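PDB 5D6S: epoxyqueuosine reductase from Streptococcus thermophilus, which is an iron-sulfur protein of the QueG family that holds a cobalamin and two 4Fe-4S clusters in a single chain. Local coordinates for residues Phe240-Met248 against Trp315-Asn324; Val99-Gln107 against Ile119-Asp127. One frame throughout, in Å; residues are numbered along the deposited sequence.

Interaction 1. Residues Phe240-Met248 against Trp315-Asn324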
ATOM      1  N   PHE A 240      -3.662  -5.119   2.520  1.00 49.94           N
ATOM      2  CA  PHE A 240      -2.946  -5.989   3.428  1.00 43.93           C
ATOM      3  C   PHE A 240      -2.840  -7.355   2.814  1.00 44.19           C
ATOM      4  O   PHE A 240      -1.772  -7.948   2.809  1.00 51.69           O
ATOM      5  CB  PHE A 240      -3.649  -6.050   4.795  1.00 44.99           C
ATOM      6  CG  PHE A 240      -3.073  -7.075   5.732  1.00 41.88           C
ATOM      7  CD1 PHE A 240      -1.741  -7.010   6.119  1.00 41.28           C
ATOM      8  CD2 PHE A 240      -3.835  -8.131   6.172  1.00 37.63           C
ATOM      9  CE1 PHE A 240      -1.207  -7.966   6.969  1.00 34.03           C
ATOM     10  CE2 PHE A 240      -3.292  -9.101   6.977  1.00 35.22           C
ATOM     11  CZ  PHE A 240      -1.993  -9.018   7.393  1.00 30.42           C
ATOM     12  N   GLN A 241      -3.941  -7.860   2.290  1.00 47.52           N
ATOM     13  CA  GLN A 241      -3.957  -9.228   1.800  1.00 46.56           C
ATOM     14  C   GLN A 241      -2.921  -9.416   0.695  1.00 43.55           C
ATOM     15  O   GLN A 241      -2.224 -10.438   0.651  1.00 51.34           O
ATOM     16  CB  GLN A 241      -5.328  -9.622   1.307  1.00 44.16           C
ATOM     17  CG  GLN A 241      -6.327  -9.916   2.411  1.00 48.29           C
ATOM     18  CD  GLN A 241      -5.923 -10.991   3.399  1.00 44.96           C
ATOM     19  OE1 GLN A 241      -6.072 -10.805   4.579  1.00 40.79           O
ATOM     20  NE2 GLN A 241      -5.450 -12.129   2.921  1.00 54.30           N
ATOM     21  N   THR A 242      -2.764  -8.421  -0.146  1.00 42.74           N
ATOM     22  CA  THR A 242      -1.767  -8.504  -1.198  1.00 49.69           C
ATOM     23  C   THR A 242      -0.350  -8.523  -0.617  1.00 53.03           C
ATOM     24  O   THR A 242       0.567  -8.996  -1.263  1.00 64.20           O
ATOM     25  CB  THR A 242      -1.898  -7.369  -2.234  1.00 48.32           C
ATOM     26  OG1 THR A 242      -1.886  -6.100  -1.575  1.00 52.44           O
ATOM     27  CG2 THR A 242      -3.167  -7.517  -2.965  1.00 49.42           C
ATOM     28  N   GLN A 243      -0.182  -8.042   0.605  1.00 49.51           N
ATOM     29  CA  GLN A 243       1.128  -7.970   1.237  1.00 47.36           C
ATOM     30  C   GLN A 243       1.362  -9.016   2.303  1.00 47.45           C
ATOM     31  O   GLN A 243       2.504  -9.220   2.708  1.00 46.39           O
ATOM     32  CB  GLN A 243       1.295  -6.613   1.898  1.00 48.34           C
ATOM     33  CG  GLN A 243       1.417  -5.491   0.909  1.00 53.79           C
ATOM     34  CD  GLN A 243       1.567  -4.165   1.607  1.00 52.95           C
ATOM     35  OE1 GLN A 243       2.657  -3.820   2.058  1.00 58.27           O
ATOM     36  NE2 GLN A 243       0.482  -3.401   1.677  1.00 50.34           N
ATOM     37  N   ASP A 244       0.297  -9.662   2.775  1.00 43.57           N
ATOM     38  CA  ASP A 244       0.446 -10.680   3.800  1.00 44.66           C
ATOM     39  C   ASP A 244       1.158 -11.908   3.228  1.00 43.92           C
ATOM     40  O   ASP A 244       0.952 -12.295   2.078  1.00 49.37           O
ATOM     41  CB  ASP A 244      -0.914 -11.101   4.369  1.00 48.25           C
ATOM     42  CG  ASP A 244      -0.796 -11.811   5.704  1.00 48.73           C
ATOM     43  OD1 ASP A 244       0.200 -11.590   6.418  1.00 53.11           O
ATOM     44  OD2 ASP A 244      -1.711 -12.591   6.061  1.00 61.21           O
ATOM     45  N   LYS A 245       2.009 -12.522   4.026  1.00 45.07           N
ATOM     46  CA  LYS A 245       2.673 -13.746   3.614  1.00 49.76           C
ATOM     47  C   LYS A 245       1.762 -14.929   3.820  1.00 46.84           C
ATOM     48  O   LYS A 245       0.712 -14.808   4.388  1.00 50.96           O
ATOM     49  CB  LYS A 245       3.964 -13.943   4.377  1.00 51.30           C
ATOM     50  CG  LYS A 245       5.018 -12.958   3.945  1.00 54.21           C
ATOM     51  CD  LYS A 245       6.311 -13.284   4.629  1.00 63.03           C
ATOM     52  CE  LYS A 245       7.451 -12.506   4.025  1.00 71.58           C
ATOM     53  NZ  LYS A 245       8.593 -12.620   4.969  1.00 86.61           N
ATOM     54  N   GLY A 246       2.159 -16.064   3.289  1.00 48.15           N
ATOM     55  CA  GLY A 246       1.345 -17.251   3.365  1.00 46.41           C
ATOM     56  C   GLY A 246       0.335 -17.378   2.241  1.00 46.11           C
ATOM     57  O   GLY A 246       0.497 -16.870   1.125  1.00 51.42           O
ATOM     58  N   MET A 247      -0.749 -18.035   2.584  1.00 48.66           N
ATOM     59  CA  MET A 247      -1.763 -18.413   1.674  1.00 40.71           C
ATOM     60  C   MET A 247      -2.921 -17.440   1.861  1.00 40.53           C
ATOM     61  O   MET A 247      -3.507 -17.382   2.935  1.00 44.31           O
ATOM     62  CB  MET A 247      -2.118 -19.842   2.040  1.00 39.84           C
ATOM     63  CG  MET A 247      -2.737 -20.628   0.947  1.00 50.97           C
ATOM     64  SD  MET A 247      -1.610 -21.138  -0.360  1.00 52.80           S
ATOM     65  CE  MET A 247      -2.914 -21.477  -1.542  1.00 50.32           C
ATOM     66  N   MET A 248      -3.260 -16.671   0.823  1.00 42.59           N
ATOM     67  CA  MET A 248      -4.433 -15.772   0.842  1.00 40.88           C
ATOM     68  C   MET A 248      -5.729 -16.542   0.987  1.00 45.26           C
ATOM     69  O   MET A 248      -6.019 -17.388   0.154  1.00 52.45           O
ATOM     70  CB  MET A 248      -4.521 -14.952  -0.459  1.00 47.44           C
ATOM     71  CG  MET A 248      -5.614 -13.870  -0.494  1.00 49.36           C
ATOM     72  SD  MET A 248      -5.643 -12.784  -1.937  1.00 51.94           S
ATOM     73  CE  MET A 248      -3.999 -12.074  -1.958  1.00 52.47           C
ATOM     74  N   TRP A 315       9.171  -4.514  -1.376  1.00 52.29           N
ATOM     75  CA  TRP A 315       9.803  -4.580  -0.037  1.00 48.56           C
ATOM     76  C   TRP A 315       9.806  -5.963   0.642  1.00 46.86           C
ATOM     77  O   TRP A 315      10.512  -6.167   1.640  1.00 41.95           O
ATOM     78  CB  TRP A 315       9.174  -3.546   0.916  1.00 51.68           C
ATOM     79  CG  TRP A 315       7.786  -3.865   1.399  1.00 50.43           C
ATOM     80  CD1 TRP A 315       6.628  -3.659   0.728  1.00 50.25           C
ATOM     81  CD2 TRP A 315       7.429  -4.430   2.664  1.00 49.94           C
ATOM     82  NE1 TRP A 315       5.553  -4.075   1.494  1.00 45.90           N
ATOM     83  CE2 TRP A 315       6.025  -4.565   2.678  1.00 45.97           C
ATOM     84  CE3 TRP A 315       8.164  -4.853   3.780  1.00 50.29           C
ATOM     85  CZ2 TRP A 315       5.341  -5.083   3.758  1.00 50.66           C
ATOM     86  CZ3 TRP A 315       7.486  -5.372   4.855  1.00 49.34           C
ATOM     87  CH2 TRP A 315       6.081  -5.491   4.838  1.00 51.63           C
ATOM     88  N   ARG A 316       8.999  -6.887   0.140  1.00 47.59           N
ATOM     89  CA  ARG A 316       9.039  -8.262   0.646  1.00 49.57           C
ATOM     90  C   ARG A 316       9.535  -9.271  -0.365  1.00 48.09           C
ATOM     91  O   ARG A 316       9.424 -10.461  -0.133  1.00 47.88           O
ATOM     92  CB  ARG A 316       7.652  -8.695   1.108  1.00 54.59           C
ATOM     93  CG  ARG A 316       6.937  -7.641   1.907  1.00 56.22           C
ATOM     94  CD  ARG A 316       5.813  -8.276   2.694  1.00 60.85           C
ATOM     95  NE  ARG A 316       6.231  -8.667   4.028  1.00 55.18           N
ATOM     96  CZ  ARG A 316       5.410  -9.150   4.943  1.00 50.13           C
ATOM     97  NH1 ARG A 316       5.881  -9.423   6.138  1.00 48.60           N
ATOM     98  NH2 ARG A 316       4.123  -9.376   4.678  1.00 53.27           N
ATOM     99  N   GLY A 317      10.000  -8.806  -1.519  1.00 48.34           N
ATOM    100  CA  GLY A 317      10.439  -9.704  -2.579  1.00 45.61           C
ATOM    101  C   GLY A 317       9.326 -10.170  -3.506  1.00 44.56           C
ATOM    102  O   GLY A 317       8.167  -9.768  -3.392  1.00 46.73           O
ATOM    103  N   LYS A 318       9.704 -11.039  -4.428  1.00 45.83           N
ATOM    104  CA  LYS A 318       8.863 -11.398  -5.541  1.00 45.80           C
ATOM    105  C   LYS A 318       7.688 -12.323  -5.159  1.00 46.52           C
ATOM    106  O   LYS A 318       6.646 -12.342  -5.851  1.00 40.46           O
ATOM    107  CB  LYS A 318       9.718 -12.045  -6.630  1.00 46.62           C
ATOM    108  CG  LYS A 318      10.216 -13.447  -6.304  1.00 49.01           C
ATOM    109  CD  LYS A 318      10.950 -14.010  -7.511  1.00 54.00           C
ATOM    110  CE  LYS A 318      11.650 -15.299  -7.205  1.00 54.96           C
ATOM    111  NZ  LYS A 318      10.706 -16.350  -6.736  1.00 59.39           N
ATOM    112  N   ASN A 319       7.873 -13.117  -4.104  1.00 42.93           N
ATOM    113  CA  ASN A 319       6.959 -14.223  -3.848  1.00 40.22           C
ATOM    114  C   ASN A 319       5.507 -13.829  -3.582  1.00 42.51           C
ATOM    115  O   ASN A 319       4.582 -14.434  -4.156  1.00 45.62           O
ATOM    116  CB  ASN A 319       7.480 -15.089  -2.747  1.00 41.96           C
ATOM    117  CG  ASN A 319       8.639 -15.994  -3.186  1.00 42.25           C
ATOM    118  OD1 ASN A 319       8.997 -16.099  -4.342  1.00 45.34           O
ATOM    119  ND2 ASN A 319       9.212 -16.661  -2.223  1.00 43.54           N
ATOM    120  N   ILE A 320       5.276 -12.815  -2.762  1.00 41.76           N
ATOM    121  CA  ILE A 320       3.898 -12.384  -2.558  1.00 47.10           C
ATOM    122  C   ILE A 320       3.265 -11.847  -3.860  1.00 44.24           C
ATOM    123  O   ILE A 320       2.102 -12.104  -4.165  1.00 47.99           O
ATOM    124  CB  ILE A 320       3.741 -11.342  -1.442  1.00 49.93           C
ATOM    125  CG1 ILE A 320       4.687 -10.165  -1.638  1.00 50.01           C
ATOM    126  CG2 ILE A 320       3.941 -11.974  -0.082  1.00 47.27           C
ATOM    127  CD1 ILE A 320       4.245  -8.959  -0.855  1.00 53.48           C
ATOM    128  N   LEU A 321       4.064 -11.175  -4.659  1.00 43.53           N
ATOM    129  CA  LEU A 321       3.572 -10.677  -5.936  1.00 46.79           C
ATOM    130  C   LEU A 321       3.293 -11.783  -6.928  1.00 47.56           C
ATOM    131  O   LEU A 321       2.278 -11.742  -7.600  1.00 55.96           O
ATOM    132  CB  LEU A 321       4.557  -9.663  -6.525  1.00 52.20           C
ATOM    133  CG  LEU A 321       4.864  -8.496  -5.573  1.00 49.29           C
ATOM    134  CD1 LEU A 321       5.786  -7.505  -6.246  1.00 51.72           C
ATOM    135  CD2 LEU A 321       3.578  -7.799  -5.155  1.00 47.21           C
ATOM    136  N   GLN A 322       4.165 -12.791  -7.016  1.00 45.22           N
ATOM    137  CA  GLN A 322       3.920 -13.888  -7.947  1.00 45.73           C
ATOM    138  C   GLN A 322       2.701 -14.707  -7.520  1.00 49.55           C
ATOM    139  O   GLN A 322       1.918 -15.134  -8.365  1.00 54.11           O
ATOM    140  CB  GLN A 322       5.169 -14.742  -8.117  1.00 47.10           C
ATOM    141  CG  GLN A 322       6.264 -13.968  -8.852  1.00 49.74           C
ATOM    142  CD  GLN A 322       7.562 -14.735  -9.038  1.00 44.82           C
ATOM    143  OE1 GLN A 322       7.896 -15.624  -8.248  1.00 42.56           O
ATOM    144  NE2 GLN A 322       8.315 -14.374 -10.078  1.00 43.55           N
ATOM    145  N   ARG A 323       2.529 -14.910  -6.210  1.00 45.59           N
ATOM    146  CA  ARG A 323       1.300 -15.513  -5.724  1.00 46.68           C
ATOM    147  C   ARG A 323       0.094 -14.726  -6.274  1.00 47.62           C
ATOM    148  O   ARG A 323      -0.850 -15.299  -6.787  1.00 41.36           O
ATOM    149  CB  ARG A 323       1.247 -15.543  -4.162  1.00 51.64           C
ATOM    150  CG  ARG A 323      -0.184 -15.606  -3.640  1.00 48.56           C
ATOM    151  CD  ARG A 323      -0.394 -15.990  -2.197  1.00 53.15           C
ATOM    152  NE  ARG A 323      -0.248 -15.012  -1.090  1.00 53.97           N
ATOM    153  CZ  ARG A 323      -0.088 -13.696  -1.153  1.00 56.19           C
ATOM    154  NH1 ARG A 323      -0.045 -13.010  -2.283  1.00 62.69           N
ATOM    155  NH2 ARG A 323       0.044 -13.036  -0.025  1.00 54.97           N
ATOM    156  N   ASN A 324       0.128 -13.405  -6.090  1.00 46.52           N
ATOM    157  CA  ASN A 324      -0.967 -12.542  -6.495  1.00 51.16           C
ATOM    158  C   ASN A 324      -1.201 -12.598  -8.001  1.00 52.22           C
ATOM    159  O   ASN A 324      -2.335 -12.566  -8.465  1.00 52.98           O
ATOM    160  CB  ASN A 324      -0.696 -11.088  -6.090  1.00 52.04           C
ATOM    161  CG  ASN A 324      -0.595 -10.917  -4.594  1.00 50.93           C
ATOM    162  OD1 ASN A 324      -1.052 -11.767  -3.836  1.00 48.24           O
ATOM    163  ND2 ASN A 324      -0.011  -9.817  -4.157  1.00 50.39           N
TER
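Thr242 and Asn324 bring the two backbones to 6.7 Å between their CA atoms, and Lys245 and Ile320 bring them to 6.4 Å where 240-248 has left its helix and 318-324 is in its first turns. Peptide carbonyls of 240-248 face side chains of 315-324, so most bonds run from side chain to backbone. Asn324 ND2 gives a nearly straight bond (N-H...O 167°) to Thr242 O, 3.1 Å away, in the carbonyl plane on a lone pair; the same amide nitrogen also reaches Ile260 O. Next to it, Ile320 CD1 packs 3.7 Å from Thr242 O. A turn about the CG-CD bond of Arg316 (chi3 92°) directs NH2 to Gln243 O at 2.6 Å, while CG of Lys245 lies over one face of its guanidinium. The contact joins the 4Fe-4S double cluster binding region to helix 318-331, near the start of a C-terminal array of helices consistent with the HEAT-like tail of this family. Arg323 reaches the loop after helix 238-243: its CG stands opposite the backbone N (chi1 156°), and NE bonds to Gly246 O at 3.0 Å. CE of Met248 comes over one face of this guanidinium, 4.1 Å from NH1. The stretched-out side chain of Gln243 carries OE1 to the indole of Trp315, whose NE1 donates to OE1 at 3.0 Å; amide and ring are almost perpendicular, with OE1 near the ring plane at its edge. NE1 has a second, weak bond to Tyr261 OH, whereas NE2 of Gln243 turns back to Ser239 O.

Interaction 2. Residues Val99-Gln107 against Ile119-Asp127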
ATOM      1  N   VAL A  99       3.732  14.870  -0.494  1.00 64.31           N
ATOM      2  CA  VAL A  99       4.161  14.901  -1.887  1.00 65.76           C
ATOM      3  C   VAL A  99       3.068  14.207  -2.657  1.00 73.67           C
ATOM      4  O   VAL A  99       2.702  13.073  -2.335  1.00 80.43           O
ATOM      5  CB  VAL A  99       5.500  14.183  -2.110  1.00 61.12           C
ATOM      6  CG1 VAL A  99       5.878  14.179  -3.585  1.00 67.66           C
ATOM      7  CG2 VAL A  99       6.601  14.856  -1.309  1.00 58.23           C
ATOM      8  N   ALA A 100       2.543  14.878  -3.674  1.00 69.72           N
ATOM      9  CA  ALA A 100       1.455  14.308  -4.444  1.00 74.45           C
ATOM     10  C   ALA A 100       1.986  13.333  -5.489  1.00 67.59           C
ATOM     11  O   ALA A 100       3.119  13.469  -5.941  1.00 68.22           O
ATOM     12  CB  ALA A 100       0.647  15.411  -5.102  1.00 81.19           C
ATOM     13  N   TYR A 101       1.155  12.358  -5.865  1.00 67.17           N
ATOM     14  CA  TYR A 101       1.498  11.384  -6.918  1.00 64.06           C
ATOM     15  C   TYR A 101       0.312  11.114  -7.848  1.00 63.60           C
ATOM     16  O   TYR A 101      -0.854  11.173  -7.426  1.00 61.01           O
ATOM     17  CB  TYR A 101       2.006  10.064  -6.315  1.00 63.06           C
ATOM     18  CG  TYR A 101       1.007   9.310  -5.447  1.00 56.32           C
ATOM     19  CD1 TYR A 101       0.920   9.556  -4.097  1.00 59.87           C
ATOM     20  CD2 TYR A 101       0.198   8.324  -5.972  1.00 55.52           C
ATOM     21  CE1 TYR A 101       0.042   8.845  -3.284  1.00 65.94           C
ATOM     22  CE2 TYR A 101      -0.696   7.615  -5.170  1.00 57.33           C
ATOM     23  CZ  TYR A 101      -0.771   7.873  -3.821  1.00 61.58           C
ATOM     24  OH  TYR A 101      -1.655   7.197  -2.991  1.00 58.96           O
ATOM     25  N   PRO A 102       0.609  10.858  -9.136  1.00 57.40           N
ATOM     26  CA  PRO A 102      -0.456  10.611 -10.096  1.00 54.83           C
ATOM     27  C   PRO A 102      -1.181   9.317  -9.792  1.00 56.53           C
ATOM     28  O   PRO A 102      -0.549   8.346  -9.403  1.00 70.20           O
ATOM     29  CB  PRO A 102       0.275  10.489 -11.426  1.00 57.95           C
ATOM     30  CG  PRO A 102       1.710  10.208 -11.085  1.00 58.39           C
ATOM     31  CD  PRO A 102       1.957  10.731  -9.713  1.00 52.53           C
ATOM     32  N   HIS A 103      -2.483   9.300 -10.033  1.00 60.16           N
ATOM     33  CA  HIS A 103      -3.291   8.108  -9.871  1.00 66.51           C
ATOM     34  C   HIS A 103      -3.817   7.534 -11.205  1.00 75.67           C
ATOM     35  O   HIS A 103      -4.283   6.402 -11.260  1.00 76.77           O
ATOM     36  CB  HIS A 103      -4.423   8.397  -8.896  1.00 71.44           C
ATOM     37  CG  HIS A 103      -5.628   9.030  -9.514  1.00 84.80           C
ATOM     38  ND1 HIS A 103      -5.664  10.351  -9.919  1.00 84.82           N
ATOM     39  CD2 HIS A 103      -6.861   8.524  -9.765  1.00 96.20           C
ATOM     40  CE1 HIS A 103      -6.865  10.623 -10.399  1.00 96.47           C
ATOM     41  NE2 HIS A 103      -7.609   9.533 -10.317  1.00102.51           N
ATOM     42  N   LYS A 104      -3.743   8.334 -12.268  1.00 88.59           N
ATOM     43  CA  LYS A 104      -4.043   7.896 -13.634  1.00 85.03           C
ATOM     44  C   LYS A 104      -2.713   7.762 -14.333  1.00 80.08           C
ATOM     45  O   LYS A 104      -1.759   8.452 -13.983  1.00 84.01           O
ATOM     46  CB  LYS A 104      -4.883   8.929 -14.389  1.00 89.99           C
ATOM     47  CG  LYS A 104      -6.396   8.850 -14.204  1.00 94.61           C
ATOM     48  CD  LYS A 104      -7.038  10.182 -14.613  1.00104.82           C
ATOM     49  CE  LYS A 104      -8.199  10.028 -15.584  1.00104.40           C
ATOM     50  NZ  LYS A 104      -9.387   9.422 -14.937  1.00108.79           N
ATOM     51  N   LEU A 105      -2.653   6.898 -15.331  1.00 77.02           N
ATOM     52  CA  LEU A 105      -1.402   6.636 -15.985  1.00 78.94           C
ATOM     53  C   LEU A 105      -1.241   7.640 -17.134  1.00 89.21           C
ATOM     54  O   LEU A 105      -2.141   7.784 -17.972  1.00 78.31           O
ATOM     55  CB  LEU A 105      -1.360   5.186 -16.480  1.00 87.96           C
ATOM     56  CG  LEU A 105       0.008   4.486 -16.517  1.00 86.55           C
ATOM     57  CD1 LEU A 105       0.640   4.372 -15.146  1.00 81.11           C
ATOM     58  CD2 LEU A 105      -0.133   3.095 -17.134  1.00 92.38           C
ATOM     59  N   PRO A 106      -0.102   8.354 -17.165  1.00 97.07           N
ATOM     60  CA  PRO A 106       0.164   9.249 -18.286  1.00 98.76           C
ATOM     61  C   PRO A 106      -0.045   8.530 -19.609  1.00106.66           C
ATOM     62  O   PRO A 106      -0.891   8.919 -20.410  1.00108.16           O
ATOM     63  CB  PRO A 106       1.653   9.624 -18.112  1.00 99.13           C
ATOM     64  CG  PRO A 106       1.984   9.354 -16.681  1.00 99.53           C
ATOM     65  CD  PRO A 106       1.003   8.330 -16.179  1.00 98.37           C
ATOM     66  N   GLN A 107       0.729   7.466 -19.804  1.00119.47           N
ATOM     67  CA  GLN A 107       0.782   6.732 -21.055  1.00121.89           C
ATOM     68  C   GLN A 107       0.440   5.276 -20.780  1.00109.82           C
ATOM     69  O   GLN A 107       1.189   4.602 -20.070  1.00117.25           O
ATOM     70  CB  GLN A 107       2.204   6.858 -21.648  1.00128.41           C
ATOM     71  CG  GLN A 107       2.480   6.077 -22.933  1.00134.76           C
ATOM     72  CD  GLN A 107       2.086   6.808 -24.214  1.00139.78           C
ATOM     73  OE1 GLN A 107       2.816   6.753 -25.202  1.00136.22           O
ATOM     74  NE2 GLN A 107       0.939   7.490 -24.208  1.00140.88           N
ATOM     75  N   ILE A 119      -1.329  -2.588 -10.421  1.00 61.39           N
ATOM     76  CA  ILE A 119      -0.557  -2.486  -9.207  1.00 64.14           C
ATOM     77  C   ILE A 119      -0.655  -1.021  -8.743  1.00 59.91           C
ATOM     78  O   ILE A 119      -0.382  -0.121  -9.503  1.00 47.58           O
ATOM     79  CB  ILE A 119       0.895  -2.939  -9.439  1.00 66.94           C
ATOM     80  CG1 ILE A 119       1.732  -2.338  -8.273  1.00 61.61           C
ATOM     81  CG2 ILE A 119       1.282  -2.567 -10.870  1.00 77.44           C
ATOM     82  CD1 ILE A 119       2.854  -1.351  -8.528  1.00 67.32           C
ATOM     83  N   THR A 120      -1.097  -0.805  -7.500  1.00 62.55           N
ATOM     84  CA  THR A 120      -1.485   0.533  -6.982  1.00 61.01           C
ATOM     85  C   THR A 120      -0.567   1.686  -7.382  1.00 61.08           C
ATOM     86  O   THR A 120       0.655   1.536  -7.381  1.00 68.08           O
ATOM     87  CB  THR A 120      -1.600   0.562  -5.440  1.00 59.61           C
ATOM     88  OG1 THR A 120      -1.859   1.902  -5.013  1.00 64.06           O
ATOM     89  CG2 THR A 120      -0.335   0.108  -4.780  1.00 57.84           C
ATOM     90  N   PRO A 121      -1.152   2.845  -7.727  1.00 67.08           N
ATOM     91  CA  PRO A 121      -0.336   4.015  -8.092  1.00 61.47           C
ATOM     92  C   PRO A 121       0.563   4.477  -6.951  1.00 61.56           C
ATOM     93  O   PRO A 121       1.570   5.137  -7.208  1.00 58.91           O
ATOM     94  CB  PRO A 121      -1.363   5.104  -8.427  1.00 63.03           C
ATOM     95  CG  PRO A 121      -2.730   4.513  -8.273  1.00 63.43           C
ATOM     96  CD  PRO A 121      -2.603   3.144  -7.679  1.00 69.29           C
ATOM     97  N   ASN A 122       0.188   4.121  -5.708  1.00 55.33           N
ATOM     98  CA  ASN A 122       1.034   4.319  -4.517  1.00 52.46           C
ATOM     99  C   ASN A 122       2.431   3.720  -4.663  1.00 53.91           C
ATOM    100  O   ASN A 122       3.347   4.051  -3.902  1.00 51.91           O
ATOM    101  CB  ASN A 122       0.349   3.712  -3.280  1.00 53.10           C
ATOM    102  CG  ASN A 122       0.951   4.200  -1.961  1.00 53.65           C
ATOM    103  OD1 ASN A 122       1.119   5.397  -1.742  1.00 59.90           O
ATOM    104  ND2 ASN A 122       1.272   3.278  -1.073  1.00 61.68           N
ATOM    105  N   SER A 123       2.572   2.795  -5.614  1.00 57.34           N
ATOM    106  CA  SER A 123       3.820   2.113  -5.853  1.00 55.35           C
ATOM    107  C   SER A 123       4.297   2.267  -7.296  1.00 60.86           C
ATOM    108  O   SER A 123       5.044   1.410  -7.781  1.00 56.51           O
ATOM    109  CB  SER A 123       3.672   0.634  -5.512  1.00 58.67           C
ATOM    110  OG  SER A 123       4.929  -0.017  -5.520  1.00 56.95           O
ATOM    111  N   TRP A 124       3.882   3.341  -7.986  1.00 63.48           N
ATOM    112  CA  TRP A 124       4.432   3.635  -9.329  1.00 56.74           C
ATOM    113  C   TRP A 124       5.678   4.432  -9.167  1.00 52.34           C
ATOM    114  O   TRP A 124       5.769   5.270  -8.293  1.00 56.15           O
ATOM    115  CB  TRP A 124       3.470   4.390 -10.216  1.00 57.75           C
ATOM    116  CG  TRP A 124       2.225   3.646 -10.571  1.00 63.15           C
ATOM    117  CD1 TRP A 124       1.993   2.310 -10.421  1.00 61.47           C
ATOM    118  CD2 TRP A 124       1.046   4.197 -11.169  1.00 65.39           C
ATOM    119  NE1 TRP A 124       0.729   1.992 -10.861  1.00 66.30           N
ATOM    120  CE2 TRP A 124       0.118   3.134 -11.317  1.00 73.32           C
ATOM    121  CE3 TRP A 124       0.671   5.482 -11.567  1.00 62.40           C
ATOM    122  CZ2 TRP A 124      -1.164   3.322 -11.853  1.00 70.32           C
ATOM    123  CZ3 TRP A 124      -0.608   5.671 -12.093  1.00 65.03           C
ATOM    124  CH2 TRP A 124      -1.503   4.591 -12.242  1.00 70.33           C
ATOM    125  N   GLY A 125       6.685   4.127  -9.972  1.00 58.84           N
ATOM    126  CA  GLY A 125       7.955   4.840  -9.898  1.00 51.04           C
ATOM    127  C   GLY A 125       8.659   4.648  -8.583  1.00 56.77           C
ATOM    128  O   GLY A 125       8.252   3.814  -7.771  1.00 77.91           O
ATOM    129  N   LEU A 126       9.684   5.458  -8.345  1.00 61.29           N
ATOM    130  CA  LEU A 126      10.583   5.275  -7.208  1.00 61.06           C
ATOM    131  C   LEU A 126       9.935   5.241  -5.832  1.00 60.60           C
ATOM    132  O   LEU A 126       9.077   6.044  -5.526  1.00 59.20           O
ATOM    133  CB  LEU A 126      11.666   6.337  -7.180  1.00 66.67           C
ATOM    134  CG  LEU A 126      12.996   5.669  -6.858  1.00 73.65           C
ATOM    135  CD1 LEU A 126      13.384   4.842  -8.064  1.00 85.42           C
ATOM    136  CD2 LEU A 126      14.082   6.679  -6.563  1.00 72.12           C
ATOM    137  N   ASP A 127      10.373   4.279  -5.024  1.00 63.93           N
ATOM    138  CA  ASP A 127       9.819   4.007  -3.715  1.00 58.29           C
ATOM    139  C   ASP A 127       9.701   5.312  -2.972  1.00 57.85           C
ATOM    140  O   ASP A 127      10.710   5.982  -2.730  1.00 50.22           O
ATOM    141  CB  ASP A 127      10.753   3.068  -2.960  1.00 62.65           C
ATOM    142  CG  ASP A 127      10.269   2.743  -1.553  1.00 65.63           C
ATOM    143  OD1 ASP A 127       9.174   3.172  -1.165  1.00 61.64           O
ATOM    144  OD2 ASP A 127      11.011   2.070  -0.808  1.00 68.32           O
TER
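Leu105 lays its CD1 methyl on the indole of Trp124, a CH-pi contact 3.5 Å from CD1 to the centroid of the six-membered ring and only 12° off the ring normal. From CB of Trp124, CG is set beside the backbone N (chi1 -64°), which turns the ring toward 99-107. CD2 is the first ring atom to touch the CD1 methyl. CE3 then passes 3.8 Å from Pro102 O, and CZ3 has Lys104 O 3.6 Å away at the ring edge. At the far corner, CH2 comes 3.5 Å from His103 O, so three successive carbonyl oxygens come close to the benzo end, that of Lys104 at its edge. At the pyrrole end, NE1 donates to Ile119 O at 2.7 Å in a bent bond (N-H...O 136°), the oxygen tilted out of the indole plane, which helps to hold the ring's orientation. Pro121 CA covers the face opposite the leucine methyl, leaving the ring clamped between its own loop and the other segment. Pro121 also sets its CB 3.5 Å from Pro102 O. Tyr101 lies against the 121-122 turn, its CE2 3.6 Å from Asn122 N. That turn is a short 3-10 segment, overlapped at its start by an ST turn in which Thr120 OG1 accepts from Asn122 N; the hydroxyl also bonds to Asp264. Segment 99-107 prolongs strand 93-100, and Tyr101 stacks on Tyr191 of the neighbouring strand 190-197. Segment 119-127 leads into helix 128-144, where Asn122 touches Tyr128. Helix 286-289 adjoins the pair, Ala289 touching both Leu105 and Trp124.

Both interactions border the cobalamin. Their centres are 20 Å apart and their nearest atoms about 6 Å apart, without touching. Interaction 1 contributes Phe240 and Gln243 to the pocket, interaction 2 Thr120 and Asn122; the side chains of Gln243 and Asn122 each come to about 4 Å from the ligand. The iron-sulfur clusters lie farther off: the side chain of Gln241 is about 8 Å from an iron-sulfur cluster and that of Asn122 about 10 Å from one. Tyr261 bridges the two interactions: its backbone bonds to Thr120 and its hydroxyl, weakly, to Trp315. Ser123 OG likewise bonds to Gly313, two residues before 315-324.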